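Local coordinates for protein 5-formaminoimidazole-4-carboxamide-1-(beta)-D-ribofuranosyl 5'-monophosphate synthetase (Methanocaldococcus jannaschii, PDB 2R7L) that catalyses the ATP- and formate-dependent formylation of AICAR to FAICAR in de novo purine biosynthesis, without folates, at residues A[53-57]-A[58-62]; A[345-348]-A[349-353]. One frame throughout, in Å; residues are numbered along the deposited sequence.

Contact 1. Residues A[53-57]-A[58-62]; sequences VPYKR and FKVAD. With SO4 (sulfate ion), chain B.
Phe-58 and Pro-54 meet where helix 53-57 runs out: Phe-58 N donates to Pro-54 O over 3.0 Å. With CG anti to its own carbonyl carbon (chi1 -82°), Phe-58 sets CD2 3.1 Å from Pro-54 O, an oblique approach. Beyond the bond the chain turns through positive phi at Lys-59, whose side chain folds back over the turn, bent at chi2; its NZ makes a weak hydrogen bond to Lys-56 O, as does its backbone N. Tyr-55 O faces the departing chain, taking a weak but straight bond from Val-60 N (3.5 Å, 175°) and a short one from a water that also accepts from Ala-61 N. The Tyr-55 ring turns an edge to Val-60 CG1 and a face to Pro-54 CB, while its hydroxyl reaches Glu-265 of a second subunit. Lys-56 and Arg-57, neighbours in sequence, converge on a sulfate beside Val-53, probably from the crystallisation liquor: Lys-56 NZ holds sulfate O4 at 2.9 Å, and the guanidinium meets the ion edge-on, with Arg-57 NE 3.1 Å from sulfate O1 and Arg-57 NH2 bonded nearly straight to sulfate O2. Val-53 CG1 lies over one guanidinium face, toward its rim, and Arg-57 NH2 also pairs with Asp-276 of the second subunit. Positive phi at Lys-59, with the weak bonds Val-60 N to Tyr-55 O and Lys-59 N to Lys-56 O, defines a Schellman motif, leading into strand 63-66, outermost within the chain in the parallel Rossmann-like sheet, at a subunit interface.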
ATOM      1  N   VAL A  53       6.644   2.906 -29.070  1.00 30.49           N
ATOM      2  CA  VAL A  53       7.591   3.058 -27.965  1.00 36.29           C
ATOM      3  C   VAL A  53       6.979   3.378 -26.592  1.00 41.90           C
ATOM      4  O   VAL A  53       7.375   2.781 -25.594  1.00 50.75           O
ATOM      5  CB  VAL A  53       8.688   4.090 -28.295  1.00 34.91           C
ATOM      6  CG1 VAL A  53       9.526   4.389 -27.063  1.00 30.24           C
ATOM      7  CG2 VAL A  53       9.568   3.570 -29.411  1.00 41.07           C
ATOM      8  N   PRO A  54       6.023   4.321 -26.528  1.00 43.08           N
ATOM      9  CA  PRO A  54       5.480   4.673 -25.215  1.00 40.55           C
ATOM     10  C   PRO A  54       4.790   3.486 -24.543  1.00 37.57           C
ATOM     11  O   PRO A  54       4.871   3.323 -23.326  1.00 35.50           O
ATOM     12  CB  PRO A  54       4.444   5.760 -25.542  1.00 43.97           C
ATOM     13  CG  PRO A  54       4.840   6.285 -26.890  1.00 36.37           C
ATOM     14  CD  PRO A  54       5.392   5.099 -27.609  1.00 36.44           C
ATOM     15  N   TYR A  55       4.124   2.669 -25.349  1.00 36.24           N
ATOM     16  CA  TYR A  55       3.366   1.516 -24.871  1.00 38.67           C
ATOM     17  C   TYR A  55       4.269   0.344 -24.526  1.00 37.69           C
ATOM     18  O   TYR A  55       3.912  -0.506 -23.712  1.00 34.25           O
ATOM     19  CB  TYR A  55       2.303   1.152 -25.911  1.00 36.18           C
ATOM     20  CG  TYR A  55       1.528   2.396 -26.218  1.00 41.42           C
ATOM     21  CD1 TYR A  55       0.539   2.830 -25.353  1.00 40.05           C
ATOM     22  CD2 TYR A  55       1.854   3.202 -27.309  1.00 42.40           C
ATOM     23  CE1 TYR A  55      -0.142   3.996 -25.580  1.00 41.16           C
ATOM     24  CE2 TYR A  55       1.169   4.384 -27.544  1.00 37.94           C
ATOM     25  CZ  TYR A  55       0.170   4.772 -26.671  1.00 42.40           C
ATOM     26  OH  TYR A  55      -0.531   5.941 -26.863  1.00 41.01           O
ATOM     27  N   LYS A  56       5.457   0.332 -25.121  1.00 34.56           N
ATOM     28  CA  LYS A  56       6.436  -0.697 -24.837  1.00 35.28           C
ATOM     29  C   LYS A  56       7.218  -0.356 -23.583  1.00 40.12           C
ATOM     30  O   LYS A  56       7.418  -1.204 -22.715  1.00 39.81           O
ATOM     31  CB  LYS A  56       7.372  -0.896 -26.025  1.00 34.64           C
ATOM     32  CG  LYS A  56       6.670  -1.498 -27.236  1.00 37.72           C
ATOM     33  CD  LYS A  56       7.655  -1.978 -28.278  1.00 40.58           C
ATOM     34  CE  LYS A  56       8.584  -0.866 -28.704  1.00 40.32           C
ATOM     35  NZ  LYS A  56       9.541  -1.330 -29.748  1.00 48.10           N
ATOM     36  N   ARG A  57       7.649   0.893 -23.475  1.00 38.01           N
ATOM     37  CA  ARG A  57       8.483   1.295 -22.349  1.00 34.58           C
ATOM     38  C   ARG A  57       7.686   1.495 -21.064  1.00 29.58           C
ATOM     39  O   ARG A  57       8.225   1.378 -19.964  1.00 32.03           O
ATOM     40  CB  ARG A  57       9.305   2.537 -22.696  1.00 32.19           C
ATOM     41  CG  ARG A  57      10.116   2.346 -23.961  1.00 31.44           C
ATOM     42  CD  ARG A  57      11.429   3.091 -23.928  1.00 38.71           C
ATOM     43  NE  ARG A  57      12.095   2.967 -25.218  1.00 43.95           N
ATOM     44  CZ  ARG A  57      12.880   3.895 -25.753  1.00 49.05           C
ATOM     45  NH1 ARG A  57      13.111   5.029 -25.105  1.00 41.08           N
ATOM     46  NH2 ARG A  57      13.433   3.688 -26.943  1.00 46.36           N
ATOM     47  N   PHE A  58       6.405   1.799 -21.195  1.00 30.39           N
ATOM     48  CA  PHE A  58       5.565   1.915 -20.009  1.00 34.05           C
ATOM     49  C   PHE A  58       5.012   0.542 -19.597  1.00 34.77           C
ATOM     50  O   PHE A  58       4.416   0.410 -18.533  1.00 34.56           O
ATOM     51  CB  PHE A  58       4.453   2.952 -20.206  1.00 32.81           C
ATOM     52  CG  PHE A  58       4.897   4.385 -19.974  1.00 31.75           C
ATOM     53  CD1 PHE A  58       5.477   4.763 -18.768  1.00 35.39           C
ATOM     54  CD2 PHE A  58       4.712   5.357 -20.949  1.00 32.52           C
ATOM     55  CE1 PHE A  58       5.875   6.074 -18.544  1.00 29.85           C
ATOM     56  CE2 PHE A  58       5.107   6.680 -20.728  1.00 23.80           C
ATOM     57  CZ  PHE A  58       5.686   7.036 -19.523  1.00 30.13           C
ATOM     58  N   LYS A  59       5.223  -0.466 -20.448  1.00 33.85           N
ATOM     59  CA  LYS A  59       4.976  -1.877 -20.112  1.00 34.83           C
ATOM     60  C   LYS A  59       3.514  -2.130 -19.804  1.00 38.15           C
ATOM     61  O   LYS A  59       3.177  -2.861 -18.881  1.00 39.64           O
ATOM     62  CB  LYS A  59       5.844  -2.318 -18.925  1.00 39.68           C
ATOM     63  CG  LYS A  59       7.346  -2.321 -19.205  1.00 41.76           C
ATOM     64  CD  LYS A  59       7.699  -3.351 -20.265  1.00 53.75           C
ATOM     65  CE  LYS A  59       9.124  -3.166 -20.778  1.00 58.02           C
ATOM     66  NZ  LYS A  59       9.263  -3.707 -22.163  1.00 61.00           N
ATOM     67  N   VAL A  60       2.651  -1.543 -20.618  1.00 33.76           N
ATOM     68  CA  VAL A  60       1.257  -1.392 -20.272  1.00 29.49           C
ATOM     69  C   VAL A  60       0.383  -2.302 -21.131  1.00 32.01           C
ATOM     70  O   VAL A  60      -0.798  -2.509 -20.847  1.00 31.65           O
ATOM     71  CB  VAL A  60       0.877   0.122 -20.384  1.00 32.20           C
ATOM     72  CG1 VAL A  60       0.065   0.428 -21.643  1.00 33.91           C
ATOM     73  CG2 VAL A  60       0.190   0.588 -19.130  1.00 30.86           C
ATOM     74  N   ALA A  61       0.978  -2.877 -22.170  1.00 31.92           N
ATOM     75  CA  ALA A  61       0.220  -3.736 -23.069  1.00 36.27           C
ATOM     76  C   ALA A  61       0.822  -5.130 -23.132  1.00 40.13           C
ATOM     77  O   ALA A  61       2.037  -5.291 -23.288  1.00 30.99           O
ATOM     78  CB  ALA A  61       0.140  -3.124 -24.459  1.00 36.02           C
ATOM     79  N   ASP A  62      -0.036  -6.136 -23.007  1.00 35.64           N
ATOM     80  CA  ASP A  62       0.415  -7.519 -23.033  1.00 38.93           C
ATOM     81  C   ASP A  62       0.556  -8.027 -24.459  1.00 40.51           C
ATOM     82  O   ASP A  62       1.515  -8.722 -24.777  1.00 39.00           O
ATOM     83  CB  ASP A  62      -0.548  -8.410 -22.251  1.00 37.14           C
ATOM     84  CG  ASP A  62      -0.521  -8.133 -20.758  1.00 36.64           C
ATOM     85  OD1 ASP A  62       0.555  -7.778 -20.225  1.00 36.36           O
ATOM     86  OD2 ASP A  62      -1.582  -8.282 -20.119  1.00 39.86           O
TER
HETATM   87  S   SO4 B 500      12.156   0.265 -27.590  1.00 93.54           S
HETATM   88  O1  SO4 B 500      10.882   0.786 -27.102  1.00 93.09           O
HETATM   89  O2  SO4 B 500      12.652   1.121 -28.668  1.00 90.91           O
HETATM   90  O3  SO4 B 500      13.119   0.242 -26.491  1.00 89.74           O
HETATM   91  O4  SO4 B 500      11.960  -1.089 -28.101  1.00 92.54           O
HETATM   92  O   HOH W   1       4.025  -2.953 -22.896  1.00 40.56           O

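Contact 2. Residues A[345-348]-A[349-353]; sequences REIK and MALQL
Helix 339-353 is regular through this stretch, and its evidence is an unbroken ladder of i to i+4 backbone bonds: Met-349 N to Arg-345 O at 2.8 Å, then Ala-350 N to Glu-346 O, Leu-351 N to Ile-347 O and Gln-352 N to Lys-348 O. Two i to i+4 side-chain pairs run alongside each other on this frame. Ile-347 lays its CG2 branch, anti to the backbone N, against Leu-351 CD1 at 4.1 Å, both side chains pointing the same way. Lys-348 and Gln-352 are likewise side by side: the lysine CG lies anti to the backbone N (chi1 -165°) and the chain is extended beyond it, and Gln-352 NE2 passes 3.9 Å from Lys-348 CG, a van der Waals contact of the amide with the aliphatic stem. Lys-348 NZ travels on to the backbone oxygen of Glu-39, whose carboxylate pairs with Arg-345. An alanine in place of Gln-352 would probably strip the Lys-348 stem of its flank and open a gap beside Lys-217 of a fourth subunit, on which the glutamine packs. Met-349 CB rests on Arg-345 O at 3.5 Å, and its side chain packs on Leu-353 of the fourth subunit. The arrangement is that of a regular alpha helix packed between the loops of Phe-41 and Phe-113 in its own chain and Leu-353 of the fourth subunit.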
ATOM      1  N   ARG A 345     -12.823  -1.595 -13.982  1.00 31.97           N
ATOM      2  CA  ARG A 345     -13.537  -2.116 -12.845  1.00 34.62           C
ATOM      3  C   ARG A 345     -15.003  -2.385 -13.177  1.00 40.98           C
ATOM      4  O   ARG A 345     -15.549  -3.414 -12.787  1.00 40.11           O
ATOM      5  CB  ARG A 345     -13.428  -1.140 -11.675  1.00 31.71           C
ATOM      6  CG  ARG A 345     -14.345  -1.468 -10.526  1.00 33.54           C
ATOM      7  CD  ARG A 345     -13.881  -0.742  -9.290  1.00 44.31           C
ATOM      8  NE  ARG A 345     -12.444  -0.919  -9.119  1.00 45.16           N
ATOM      9  CZ  ARG A 345     -11.677  -0.155  -8.349  1.00 46.49           C
ATOM     10  NH1 ARG A 345     -12.207   0.859  -7.679  1.00 48.13           N
ATOM     11  NH2 ARG A 345     -10.377  -0.400  -8.265  1.00 37.82           N
ATOM     12  N   GLU A 346     -15.636  -1.457 -13.890  1.00 40.69           N
ATOM     13  CA  GLU A 346     -17.025  -1.632 -14.293  1.00 32.78           C
ATOM     14  C   GLU A 346     -17.112  -2.868 -15.175  1.00 28.54           C
ATOM     15  O   GLU A 346     -18.047  -3.647 -15.068  1.00 30.53           O
ATOM     16  CB  GLU A 346     -17.567  -0.393 -15.023  1.00 35.09           C
ATOM     17  CG  GLU A 346     -19.112  -0.260 -15.023  1.00 24.89           C
ATOM     18  CD  GLU A 346     -19.669   0.205 -13.688  1.00 32.62           C
ATOM     19  OE1 GLU A 346     -18.890   0.319 -12.712  1.00 36.17           O
ATOM     20  OE2 GLU A 346     -20.892   0.466 -13.605  1.00 33.05           O
ATOM     21  N   ILE A 347     -16.122  -3.055 -16.035  1.00 21.30           N
ATOM     22  CA  ILE A 347     -16.083  -4.249 -16.865  1.00 28.31           C
ATOM     23  C   ILE A 347     -15.937  -5.500 -15.986  1.00 37.70           C
ATOM     24  O   ILE A 347     -16.698  -6.458 -16.136  1.00 39.66           O
ATOM     25  CB  ILE A 347     -14.984  -4.169 -17.937  1.00 28.79           C
ATOM     26  CG1 ILE A 347     -15.288  -3.014 -18.911  1.00 31.70           C
ATOM     27  CG2 ILE A 347     -14.895  -5.478 -18.700  1.00 33.40           C
ATOM     28  CD1 ILE A 347     -14.229  -2.792 -19.999  1.00 23.50           C
ATOM     29  N   LYS A 348     -14.983  -5.465 -15.052  1.00 33.15           N
ATOM     30  CA  LYS A 348     -14.773  -6.550 -14.098  1.00 31.18           C
ATOM     31  C   LYS A 348     -16.077  -6.908 -13.393  1.00 30.89           C
ATOM     32  O   LYS A 348     -16.559  -8.033 -13.501  1.00 39.30           O
ATOM     33  CB  LYS A 348     -13.705  -6.154 -13.073  1.00 31.22           C
ATOM     34  CG  LYS A 348     -13.133  -7.305 -12.259  1.00 34.98           C
ATOM     35  CD  LYS A 348     -12.225  -6.773 -11.166  1.00 32.49           C
ATOM     36  CE  LYS A 348     -11.239  -7.819 -10.708  1.00 40.04           C
ATOM     37  NZ  LYS A 348     -10.131  -7.225  -9.906  1.00 49.29           N
ATOM     38  N   MET A 349     -16.655  -5.940 -12.694  1.00 30.39           N
ATOM     39  CA  MET A 349     -17.910  -6.132 -11.979  1.00 34.51           C
ATOM     40  C   MET A 349     -19.067  -6.630 -12.841  1.00 41.81           C
ATOM     41  O   MET A 349     -19.904  -7.410 -12.373  1.00 36.49           O
ATOM     42  CB  MET A 349     -18.330  -4.838 -11.296  1.00 29.41           C
ATOM     43  CG  MET A 349     -17.773  -4.674  -9.906  1.00 45.81           C
ATOM     44  SD  MET A 349     -18.479  -3.228  -9.100  1.00 60.70           S
ATOM     45  CE  MET A 349     -20.230  -3.631  -9.093  1.00 57.66           C
ATOM     46  N   ALA A 350     -19.138  -6.153 -14.082  1.00 40.97           N
ATOM     47  CA  ALA A 350     -20.208  -6.565 -14.975  1.00 40.67           C
ATOM     48  C   ALA A 350     -20.063  -8.048 -15.313  1.00 41.28           C
ATOM     49  O   ALA A 350     -21.033  -8.803 -15.230  1.00 39.18           O
ATOM     50  CB  ALA A 350     -20.212  -5.719 -16.239  1.00 41.77           C
ATOM     51  N   LEU A 351     -18.855  -8.457 -15.689  1.00 34.29           N
ATOM     52  CA  LEU A 351     -18.559  -9.870 -15.930  1.00 44.13           C
ATOM     53  C   LEU A 351     -18.901 -10.762 -14.731  1.00 49.91           C
ATOM     54  O   LEU A 351     -19.464 -11.841 -14.899  1.00 52.08           O
ATOM     55  CB  LEU A 351     -17.089 -10.051 -16.297  1.00 41.25           C
ATOM     56  CG  LEU A 351     -16.698  -9.551 -17.682  1.00 38.86           C
ATOM     57  CD1 LEU A 351     -15.188  -9.498 -17.835  1.00 34.38           C
ATOM     58  CD2 LEU A 351     -17.329 -10.444 -18.741  1.00 41.81           C
ATOM     59  N   GLN A 352     -18.554 -10.306 -13.531  1.00 48.58           N
ATOM     60  CA  GLN A 352     -18.802 -11.061 -12.305  1.00 40.79           C
ATOM     61  C   GLN A 352     -20.285 -11.164 -11.936  1.00 46.31           C
ATOM     62  O   GLN A 352     -20.701 -12.127 -11.290  1.00 41.19           O
ATOM     63  CB  GLN A 352     -18.044 -10.436 -11.131  1.00 37.01           C
ATOM     64  CG  GLN A 352     -16.539 -10.609 -11.175  1.00 39.39           C
ATOM     65  CD  GLN A 352     -15.851  -9.956  -9.987  1.00 43.64           C
ATOM     66  OE1 GLN A 352     -16.495  -9.295  -9.167  1.00 45.90           O
ATOM     67  NE2 GLN A 352     -14.537 -10.127  -9.895  1.00 37.75           N
ATOM     68  N   LEU A 353     -21.075 -10.165 -12.317  1.00 44.43           N
ATOM     69  CA  LEU A 353     -22.490 -10.136 -11.949  1.00 40.35           C
ATOM     70  C   LEU A 353     -23.370 -10.593 -13.102  1.00 38.03           C
ATOM     71  O   LEU A 353     -24.593 -10.598 -12.991  1.00 42.03           O
ATOM     72  CB  LEU A 353     -22.919  -8.736 -11.499  1.00 46.18           C
ATOM     73  CG  LEU A 353     -22.218  -8.083 -10.307  1.00 47.20           C
ATOM     74  CD1 LEU A 353     -22.414  -6.586 -10.358  1.00 48.62           C
ATOM     75  CD2 LEU A 353     -22.725  -8.639  -8.995  1.00 47.37           C
TER

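Contact 1 ends a short helix in the N-terminal Rossmann-like part, and contact 2 continues a long helix in the C-terminal part; their nearest atoms are about 13 Å apart and they do not touch. Contact 1 is the more buried, five of its eight touching residues against three in contact 2. Its backbone bonds are partly weak and helped by a water as the helix unwinds, whereas contact 2 keeps a full helical ladder. Both border other subunits: residues 53-62 bring charged, hydroxyl, aromatic and apolar groups to a second copy, residues 345-353 meet a fourth with apolar packing (Met-349, Leu-353), Gln-352 and a weak Lys-348 bond. Only contact 1 approaches the AICAR site, with Tyr-55 about 7 Å from His-27, side chain to side chain.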